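Endo-1,4-beta-mannanase (Eisenia fetida, PDB 5Y6T) probably hydrolyses internal beta-1,4-mannosidic linkages in mannans, as a cold-adapted glycoside hydrolase of family GH5. Local coordinates at residues D310-A315 against Q343-L348; R232-Q237 against D261-H266. All coordinates share one frame; numbering follows the deposited sequence.

Contact 1. Residues D310-A315 against Q343-L348; sequences DQFDWA and QGLNHL
Asp313 and His347 both hold CG anti to the backbone N, with chi1 177° for the histidine. These torsions bring the carboxylate and the imidazole together across the gap between two helices. Phe312 has CG anti to its carbonyl carbon instead, and its ring enters the interface beside Gly344.

The polar link is one hydrogen bond. His347 NE2 donates to Asp313 OD1 over 2.7 Å, and the N-H...O angle is 177°. OD1 lies in the imidazole plane, at the ring edge. The histidine reaches OD1 on its anti side, somewhat out of the carboxylate plane. The two planes are well turned against each other. Asp313 CB also lies beside the ring, 3.5 Å from His347 NE2. The negative carboxylate would tend to favour a protonated imidazole.

The apolar part centres on Phe312. One face of its ring rests on the backbone of Gly344, with CD1 3.5 Å from Gly344 CA. Gly344 has no side chain, so the ring packs directly on the helix backbone. At the far end of the ring, Phe312 CE2 meets Leu345 CD2 at 3.7 Å. Leu348 CD1 comes in at the ring edge, 3.8 Å from Phe312 CD2.

The sheet lies on the inner side of the helices. Phe312 also touches Ala323 and Ser325 of strand 322-325, and its ring stands edge-to-face with Phe298. Leu345 and Leu348 rest on strand 20-28. The polar pair is partly exposed, while Phe312, Leu345 and Leu348 are buried. The helix axes approach to 8.8 Å and run 41° apart. This is the packing of the last two helices in the outer layer of the (beta/alpha)8 barrel expected of a GH5 enzyme.

Contact 2. Residues R232-Q237 against D261-H266; sequences RAQTDQ and DFYQMH
Gln234, in the loop after barrel strand 223-228, reaches across to Tyr263, Gln264 and Met265 of the next parallel strand, 262-266. Its CD lies anti to CA (chi2 -168°), which carries the amide out to the strand backbone. Gln264 N donates to Gln234 OE1 over 2.8 Å, at an N-H...O angle of 157°. The donor is tilted slightly from the plane of the amide. OE1 also sits close to Tyr263, 3.1 Å from its CB and near the ring plane at the edge.

The other end of the amide, NE2, binds Leu226 O and Ser228 OG. The buried side chain therefore ties the loop to both adjacent strands, and these bonds fix which way its amide is turned. Met265 comes from the strand side. Its CE lies 3.3 Å from Gln234 O, a buried carbonyl oxygen with no polar partner in the model, and 4.2 Å from Thr235 CB. Thr235 OG1 accepts from Gln237 N in an ST turn and is also bonded to Tyr287 O.

The same strand leads to the active-site end. His266 NE2 donates to Gln264 OE1 over 2.7 Å, and His266 ND1 bonds Glu167, which lies where GH5 enzymes usually carry the acid/base glutamate. This is a loop at the C-terminal end of a barrel strand, anchored to the neighbouring strand beside the probable catalytic centre.

How the contacts relate
Both contacts belong to the same barrel but to different layers. Contact 1 joins two outer helices and lies about 19 Å from the centre of the chain. Contact 2 joins a loop to an inner strand, about 12 Å from that centre. Their centres are about 21 Å apart and their nearest atoms about 9 Å, so they do not touch. Along the chain, contact 2 closes before contact 1 opens. Strand 293-297 comes between them: it pairs with strand 262-266 and leads on to helix 308-317. Its Glu297 touches His266 and is probably the nucleophile, by family resemblance. Contact 2 is thus probably the one nearer the active site.

Contact 1. Residues D310-A315 against Q343-L348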
loop_
_atom_site.group_PDB
_atom_site.type_symbol
_atom_site.label_atom_id
_atom_site.label_comp_id
_atom_site.label_asym_id
_atom_site.label_seq_id
_atom_site.Cartn_x
_atom_site.Cartn_y
_atom_site.Cartn_z
ATOM N N ASP A 310 2.195 13.206 -17.639
ATOM C CA ASP A 310 3.254 13.925 -16.945
ATOM C C ASP A 310 3.616 13.248 -15.590
ATOM O O ASP A 310 4.802 13.180 -15.223
ATOM C CB ASP A 310 2.844 15.360 -16.620
ATOM C CG ASP A 310 2.784 16.277 -17.834
ATOM O OD1 ASP A 310 3.440 15.997 -18.890
ATOM O OD2 ASP A 310 1.986 17.241 -17.690
ATOM N N GLN A 311 2.599 12.783 -14.886
ATOM C CA GLN A 311 2.790 12.233 -13.586
ATOM C C GLN A 311 3.485 10.874 -13.678
ATOM O O GLN A 311 4.499 10.642 -13.008
ATOM C CB GLN A 311 1.444 12.149 -12.899
ATOM C CG GLN A 311 0.764 13.475 -12.602
ATOM C CD GLN A 311 -0.657 13.369 -12.141
ATOM O OE1 GLN A 311 -1.448 12.560 -12.670
ATOM N NE2 GLN A 311 -1.031 14.165 -11.127
ATOM N N PHE A 312 2.985 9.962 -14.509
ATOM C CA PHE A 312 3.680 8.661 -14.710
ATOM C C PHE A 312 5.079 8.864 -15.244
ATOM O O PHE A 312 6.045 8.167 -14.788
ATOM C CB PHE A 312 2.946 7.745 -15.644
ATOM C CG PHE A 312 1.800 7.005 -14.982
ATOM C CD1 PHE A 312 0.540 7.562 -14.910
ATOM C CD2 PHE A 312 2.000 5.706 -14.520
ATOM C CE1 PHE A 312 -0.523 6.878 -14.319
ATOM C CE2 PHE A 312 0.962 5.008 -13.890
ATOM C CZ PHE A 312 -0.327 5.554 -13.841
ATOM N N ASP A 313 5.249 9.832 -16.138
ATOM C CA ASP A 313 6.570 10.095 -16.681
ATOM C C ASP A 313 7.566 10.520 -15.576
ATOM O O ASP A 313 8.709 10.124 -15.581
ATOM C CB ASP A 313 6.543 11.141 -17.840
ATOM C CG ASP A 313 7.855 11.146 -18.616
ATOM O OD1 ASP A 313 8.061 10.183 -19.412
ATOM O OD2 ASP A 313 8.725 12.012 -18.333
ATOM N N TRP A 314 7.136 11.393 -14.700
ATOM C CA TRP A 314 7.962 11.920 -13.638
ATOM C C TRP A 314 8.391 10.752 -12.759
ATOM O O TRP A 314 9.527 10.626 -12.412
ATOM C CB TRP A 314 7.191 12.946 -12.833
ATOM C CG TRP A 314 8.015 13.535 -11.731
ATOM C CD1 TRP A 314 8.102 13.131 -10.443
ATOM C CD2 TRP A 314 8.941 14.625 -11.874
ATOM N NE1 TRP A 314 9.055 13.866 -9.767
ATOM C CE2 TRP A 314 9.555 14.818 -10.633
ATOM C CE3 TRP A 314 9.305 15.464 -12.971
ATOM C CZ2 TRP A 314 10.520 15.861 -10.397
ATOM C CZ3 TRP A 314 10.260 16.478 -12.752
ATOM C CH2 TRP A 314 10.892 16.632 -11.469
ATOM N N ALA A 315 7.439 9.883 -12.385
ATOM C CA ALA A 315 7.755 8.779 -11.482
ATOM C C ALA A 315 8.860 7.893 -12.085
ATOM O O ALA A 315 9.803 7.488 -11.422
ATOM C CB ALA A 315 6.532 7.957 -11.242
ATOM N N GLN A 343 -4.228 6.202 -19.946
ATOM C CA GLN A 343 -3.263 6.986 -20.784
ATOM C C GLN A 343 -1.881 6.968 -20.157
ATOM O O GLN A 343 -0.853 6.938 -20.827
ATOM C CB GLN A 343 -3.731 8.403 -21.025
ATOM C CG GLN A 343 -5.073 8.500 -21.734
ATOM C CD GLN A 343 -5.466 9.992 -21.843
ATOM O OE1 GLN A 343 -5.718 10.653 -20.857
ATOM N NE2 GLN A 343 -5.402 10.514 -23.033
ATOM N N GLY A 344 -1.822 7.042 -18.842
ATOM C CA GLY A 344 -0.527 6.937 -18.199
ATOM C C GLY A 344 0.105 5.606 -18.284
ATOM O O GLY A 344 1.302 5.553 -18.458
ATOM N N LEU A 345 -0.695 4.534 -18.145
ATOM C CA LEU A 345 -0.169 3.196 -18.340
ATOM C C LEU A 345 0.364 3.061 -19.759
ATOM O O LEU A 345 1.452 2.543 -19.983
ATOM C CB LEU A 345 -1.197 2.131 -18.049
ATOM C CG LEU A 345 -1.812 2.195 -16.641
ATOM C CD1 LEU A 345 -2.703 0.986 -16.515
ATOM C CD2 LEU A 345 -0.718 2.220 -15.601
ATOM N N ASN A 346 -0.422 3.550 -20.729
ATOM C CA ASN A 346 0.017 3.476 -22.107
ATOM C C ASN A 346 1.376 4.113 -22.316
ATOM O O ASN A 346 2.242 3.580 -23.004
ATOM C CB ASN A 346 -0.928 4.175 -23.082
ATOM C CG ASN A 346 -2.363 3.630 -23.163
ATOM O OD1 ASN A 346 -3.227 4.408 -23.604
ATOM N ND2 ASN A 346 -2.649 2.409 -22.747
ATOM N N HIS A 347 1.564 5.265 -21.713
ATOM C CA HIS A 347 2.814 6.005 -21.853
ATOM C C HIS A 347 4.066 5.237 -21.415
ATOM O O HIS A 347 5.135 5.358 -22.038
ATOM C CB HIS A 347 2.716 7.294 -21.087
ATOM C CG HIS A 347 3.977 8.100 -21.108
ATOM N ND1 HIS A 347 4.486 8.670 -22.253
ATOM C CD2 HIS A 347 4.852 8.405 -20.109
ATOM C CE1 HIS A 347 5.612 9.306 -21.966
ATOM N NE2 HIS A 347 5.871 9.147 -20.674
ATOM N N LEU A 348 3.966 4.438 -20.360
ATOM C CA LEU A 348 5.125 3.653 -19.875
ATOM C C LEU A 348 5.328 2.317 -20.542
ATOM O O LEU A 348 6.366 1.679 -20.374
ATOM C CB LEU A 348 5.130 3.465 -18.351
ATOM C CG LEU A 348 5.198 4.813 -17.628
ATOM C CD1 LEU A 348 5.283 4.542 -16.153
ATOM C CD2 LEU A 348 6.377 5.686 -18.060
#

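Contact 2. Residues R232-Q237 against D261-H266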
loop_
_atom_site.group_PDB
_atom_site.type_symbol
_atom_site.label_atom_id
_atom_site.label_comp_id
_atom_site.label_asym_id
_atom_site.label_seq_id
_atom_site.Cartn_x
_atom_site.Cartn_y
_atom_site.Cartn_z
ATOM N N ARG A 232 5.264 13.919 3.942
ATOM C CA ARG A 232 5.566 14.472 5.227
ATOM C C ARG A 232 5.850 13.456 6.311
ATOM O O ARG A 232 6.432 13.803 7.345
ATOM C CB ARG A 232 4.431 15.373 5.708
ATOM C CG ARG A 232 4.104 16.555 4.802
ATOM C CD ARG A 232 2.992 17.315 5.507
ATOM N NE ARG A 232 2.365 18.361 4.700
ATOM C CZ ARG A 232 1.383 18.216 3.806
ATOM N NH1 ARG A 232 0.926 17.034 3.421
ATOM N NH2 ARG A 232 0.902 19.330 3.223
ATOM N N ALA A 233 5.419 12.190 6.117
ATOM C CA ALA A 233 5.705 11.132 7.049
ATOM C C ALA A 233 6.706 10.058 6.597
ATOM O O ALA A 233 6.905 9.057 7.323
ATOM C CB ALA A 233 4.386 10.472 7.427
ATOM N N GLN A 234 7.355 10.275 5.439
ATOM C CA GLN A 234 8.287 9.296 4.910
ATOM C C GLN A 234 9.562 9.899 4.388
ATOM O O GLN A 234 10.157 9.387 3.461
ATOM C CB GLN A 234 7.594 8.419 3.884
ATOM C CG GLN A 234 6.851 7.286 4.557
ATOM C CD GLN A 234 6.337 6.166 3.659
ATOM O OE1 GLN A 234 7.005 5.781 2.739
ATOM N NE2 GLN A 234 5.183 5.556 4.039
ATOM N N THR A 235 9.975 11.026 4.980
ATOM C CA THR A 235 11.324 11.538 4.658
ATOM C C THR A 235 11.807 12.307 5.906
ATOM O O THR A 235 10.982 12.996 6.505
ATOM C CB THR A 235 11.436 12.367 3.351
ATOM O OG1 THR A 235 12.788 12.739 3.109
ATOM C CG2 THR A 235 10.589 13.657 3.341
ATOM N N ASP A 236 13.114 12.240 6.177
ATOM C CA ASP A 236 13.753 13.128 7.166
ATOM C C ASP A 236 14.304 14.414 6.516
ATOM O O ASP A 236 14.911 15.268 7.196
ATOM C CB ASP A 236 14.814 12.314 7.932
ATOM C CG ASP A 236 14.183 11.235 8.725
ATOM O OD1 ASP A 236 13.293 11.610 9.491
ATOM O OD2 ASP A 236 14.528 10.051 8.564
ATOM N N GLN A 237 14.080 14.586 5.218
ATOM C CA GLN A 237 14.471 15.781 4.506
ATOM C C GLN A 237 13.266 16.736 4.440
ATOM O O GLN A 237 12.166 16.404 4.892
ATOM C CB GLN A 237 14.930 15.442 3.087
ATOM C CG GLN A 237 16.229 14.595 3.050
ATOM C CD GLN A 237 17.451 15.288 3.622
ATOM O OE1 GLN A 237 18.280 14.686 4.336
ATOM N NE2 GLN A 237 17.600 16.521 3.284
ATOM N N ASP A 261 10.023 -2.818 3.018
ATOM C CA ASP A 261 10.993 -2.972 1.990
ATOM C C ASP A 261 11.057 -1.829 1.035
ATOM O O ASP A 261 12.150 -1.600 0.479
ATOM C CB ASP A 261 10.712 -4.242 1.195
ATOM C CG ASP A 261 10.825 -5.462 2.070
ATOM O OD1 ASP A 261 12.006 -5.874 2.361
ATOM O OD2 ASP A 261 9.781 -5.937 2.572
ATOM N N PHE A 262 9.899 -1.196 0.752
ATOM C CA PHE A 262 9.882 0.069 0.001
ATOM C C PHE A 262 8.914 1.072 0.609
ATOM O O PHE A 262 7.837 0.729 1.128
ATOM C CB PHE A 262 9.743 -0.083 -1.505
ATOM C CG PHE A 262 8.424 -0.666 -2.015
ATOM C CD1 PHE A 262 7.329 0.143 -2.239
ATOM C CD2 PHE A 262 8.310 -2.003 -2.305
ATOM C CE1 PHE A 262 6.169 -0.339 -2.803
ATOM C CE2 PHE A 262 7.128 -2.511 -2.832
ATOM C CZ PHE A 262 6.059 -1.681 -3.055
ATOM N N TYR A 263 9.390 2.295 0.638
ATOM C CA TYR A 263 8.580 3.465 1.038
ATOM C C TYR A 263 7.520 3.722 -0.094
ATOM O O TYR A 263 7.635 3.239 -1.244
ATOM C CB TYR A 263 9.444 4.692 1.262
ATOM C CG TYR A 263 10.406 4.506 2.396
ATOM C CD1 TYR A 263 9.962 4.331 3.710
ATOM C CD2 TYR A 263 11.755 4.501 2.191
ATOM C CE1 TYR A 263 10.839 4.146 4.744
ATOM C CE2 TYR A 263 12.657 4.313 3.252
ATOM C CZ TYR A 263 12.173 4.114 4.543
ATOM O OH TYR A 263 12.968 3.964 5.652
ATOM N N GLN A 264 6.474 4.433 0.305
ATOM C CA GLN A 264 5.379 4.684 -0.613
ATOM C C GLN A 264 4.714 6.005 -0.201
ATOM O O GLN A 264 4.155 6.085 0.876
ATOM C CB GLN A 264 4.383 3.522 -0.549
ATOM C CG GLN A 264 3.132 3.763 -1.367
ATOM C CD GLN A 264 2.016 2.767 -1.208
ATOM O OE1 GLN A 264 0.843 3.105 -1.481
ATOM N NE2 GLN A 264 2.308 1.612 -0.708
ATOM N N MET A 265 4.822 7.018 -1.032
ATOM C CA MET A 265 4.236 8.296 -0.768
ATOM C C MET A 265 3.100 8.531 -1.709
ATOM O O MET A 265 3.240 8.380 -2.905
ATOM C CB MET A 265 5.293 9.379 -1.063
ATOM C CG MET A 265 6.457 9.296 -0.095
ATOM S SD MET A 265 7.592 10.566 -0.565
ATOM C CE MET A 265 8.798 10.523 0.724
ATOM N N HIS A 266 1.954 8.879 -1.176
ATOM C CA HIS A 266 0.823 9.364 -1.975
ATOM C C HIS A 266 0.906 10.881 -2.139
ATOM O O HIS A 266 1.585 11.560 -1.336
ATOM C CB HIS A 266 -0.458 9.061 -1.242
ATOM C CG HIS A 266 -0.631 7.597 -0.984
ATOM N ND1 HIS A 266 -1.605 7.088 -0.140
ATOM C CD2 HIS A 266 0.120 6.541 -1.373
ATOM C CE1 HIS A 266 -1.482 5.779 -0.100
ATOM N NE2 HIS A 266 -0.449 5.422 -0.837
#